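Local coordinates for protein-glutamine gamma-glutamyltransferase (Pseudomonas aeruginosa PAO1, PDB 6G49), which shows transglutaminase activity in vitro, joining glutamine and lysine side chains of proteins, and is critical for the viability of the bacterium, at residues A[106-111]-A[155-160]. Residues are numbered along the deposited sequence; the frame is centred on the assembly and turned at random.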
# COMPACT_ATOMS: atom_id res chain seq x y z
N GLU A 106 9.99 -0.78 -18.68
CA GLU A 106 10.92 -0.46 -17.60
C GLU A 106 10.89 1.05 -17.42
O GLU A 106 11.10 1.78 -18.38
CB GLU A 106 12.33 -0.94 -17.93
CG GLU A 106 13.39 -0.66 -16.88
CD GLU A 106 14.81 -0.99 -17.32
OE1 GLU A 106 14.93 -1.56 -18.40
OE2 GLU A 106 15.78 -0.70 -16.60
N LEU A 107 10.65 1.53 -16.19
CA LEU A 107 10.66 2.97 -15.88
C LEU A 107 11.95 3.22 -15.10
O LEU A 107 12.27 2.54 -14.15
CB LEU A 107 9.47 3.40 -15.01
CG LEU A 107 8.08 3.17 -15.57
CD1 LEU A 107 7.01 3.66 -14.60
CD2 LEU A 107 7.91 3.87 -16.90
N ARG A 108 12.72 4.21 -15.53
CA ARG A 108 14.02 4.53 -14.97
C ARG A 108 13.98 5.95 -14.38
O ARG A 108 13.47 6.91 -14.98
CB ARG A 108 15.13 4.46 -16.02
CG ARG A 108 15.35 3.05 -16.56
CD ARG A 108 16.61 3.02 -17.44
NE ARG A 108 17.05 1.66 -17.77
CZ ARG A 108 17.03 1.13 -19.00
NH1 ARG A 108 16.69 1.87 -20.04
NH2 ARG A 108 17.36 -0.14 -19.18
N TYR A 109 14.46 6.06 -13.14
CA TYR A 109 14.38 7.30 -12.46
C TYR A 109 15.41 7.35 -11.33
O TYR A 109 15.86 6.33 -10.86
CB TYR A 109 12.96 7.61 -11.95
CG TYR A 109 12.32 6.49 -11.13
CD1 TYR A 109 11.71 5.42 -11.75
CD2 TYR A 109 12.38 6.47 -9.73
CE1 TYR A 109 11.16 4.36 -11.02
CE2 TYR A 109 11.78 5.45 -8.99
CZ TYR A 109 11.19 4.38 -9.64
OH TYR A 109 10.60 3.36 -8.93
N ASP A 110 15.73 8.57 -10.89
CA ASP A 110 16.60 8.76 -9.78
C ASP A 110 15.80 9.37 -8.61
O ASP A 110 14.88 10.15 -8.82
CB ASP A 110 17.71 9.72 -10.16
CG ASP A 110 18.61 9.18 -11.26
OD1 ASP A 110 18.68 7.92 -11.40
OD2 ASP A 110 19.24 10.05 -11.89
N VAL A 111 16.22 9.01 -7.40
CA VAL A 111 15.55 9.48 -6.17
C VAL A 111 16.60 10.11 -5.26
O VAL A 111 17.69 9.59 -5.16
CB VAL A 111 14.88 8.32 -5.42
CG1 VAL A 111 14.18 8.84 -4.16
CG2 VAL A 111 13.94 7.60 -6.37
N ARG A 155 19.48 5.24 -7.77
CA ARG A 155 18.95 5.04 -9.11
C ARG A 155 18.08 3.81 -9.11
O ARG A 155 18.40 2.82 -8.50
CB ARG A 155 20.11 4.92 -10.10
CG ARG A 155 21.14 6.02 -9.95
CD ARG A 155 22.15 6.01 -11.08
NE ARG A 155 21.48 5.87 -12.35
CZ ARG A 155 21.23 6.87 -13.18
NH1 ARG A 155 21.64 8.10 -12.90
NH2 ARG A 155 20.59 6.64 -14.32
N VAL A 156 16.96 3.89 -9.82
CA VAL A 156 15.94 2.84 -9.82
C VAL A 156 15.54 2.48 -11.26
O VAL A 156 15.37 3.39 -12.08
CB VAL A 156 14.69 3.28 -9.04
CG1 VAL A 156 13.68 2.14 -8.92
CG2 VAL A 156 15.07 3.87 -7.67
N SER A 157 15.20 1.20 -11.45
CA SER A 157 14.43 0.68 -12.54
C SER A 157 13.23 -0.07 -11.95
O SER A 157 13.43 -0.92 -11.09
CB SER A 157 15.23 -0.28 -13.39
OG SER A 157 16.22 0.42 -14.14
N SER A 158 12.04 0.24 -12.45
CA SER A 158 10.80 -0.45 -12.00
C SER A 158 10.08 -1.06 -13.22
O SER A 158 9.97 -0.43 -14.26
CB SER A 158 9.92 0.54 -11.30
OG SER A 158 10.47 0.95 -10.06
N TRP A 159 9.41 -2.19 -12.96
CA TRP A 159 8.55 -2.87 -13.90
C TRP A 159 7.15 -2.99 -13.31
O TRP A 159 6.86 -3.95 -12.59
CB TRP A 159 9.10 -4.28 -14.14
CG TRP A 159 10.31 -4.29 -15.03
CD1 TRP A 159 10.32 -4.52 -16.38
CD2 TRP A 159 11.67 -4.05 -14.64
NE1 TRP A 159 11.60 -4.39 -16.87
CE2 TRP A 159 12.46 -4.15 -15.82
CE3 TRP A 159 12.33 -3.82 -13.43
CZ2 TRP A 159 13.84 -3.98 -15.80
CZ3 TRP A 159 13.70 -3.64 -13.41
CH2 TRP A 159 14.44 -3.69 -14.59
N PRO A 160 6.29 -1.99 -13.53
CA PRO A 160 4.99 -1.95 -12.87
C PRO A 160 4.10 -3.15 -13.27
O PRO A 160 3.18 -3.49 -12.53
CB PRO A 160 4.38 -0.65 -13.37
CG PRO A 160 5.60 0.22 -13.62
CD PRO A 160 6.58 -0.74 -14.26
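The hydroxyl of Y109 gives its hydrogen to S158 OG, with 2.7 Å between Y109 OH and S158 OG, and S158 OG passes its own on to the carbonyl of L124, whose backbone N in turn reaches Y109 OH. Two side-chain oxygens and the backbone N and O of L124, on strand 120-124, thus satisfy one another on the buried face of an antiparallel sheet, where strands 107-113 and 152-158 run as inner neighbours in the periplasmic domain, away from the probable catalytic residues. L107 with S158 and Y109 with V156 are the hydrogen-bonded pairs; L107 N bonds to S158 O at 2.8 Å.

Y109 carries its ring between the backbone N and the carbonyl carbon (chi1 52°), which lays it across the neighbouring strand, against V156. V156 CB stands over one ring face, 3.9 Å from the centroid of Y109, while CG1 reaches out to CZ and the hydroxyl. S158 OG comes to the same ring at its edge, near the plane. A123 closes on both Y109 and V156.

The face that carries R108, S157, D110 and R155 is polar, with E106 and W159 at its end. S157 OG donates to E106 OE2, 2.7 Å away, on the anti lone pair, the side turned from OE1. OE1 instead faces R108, a contact of charges alone. E106 swings its CG opposite the backbone N (chi1 180°) and so runs alongside W159; its CG sits over the six-membered ring, offset toward the rim, and carboxylate and indole planes are only 22° apart. At the other end D110 OD2 and R155 NH1 pair by charge, 3.3 Å apart, without a directed N-H. D110 OD1 lies over the centre of the R155 guanidinium, 3.3 Å from R155 CZ.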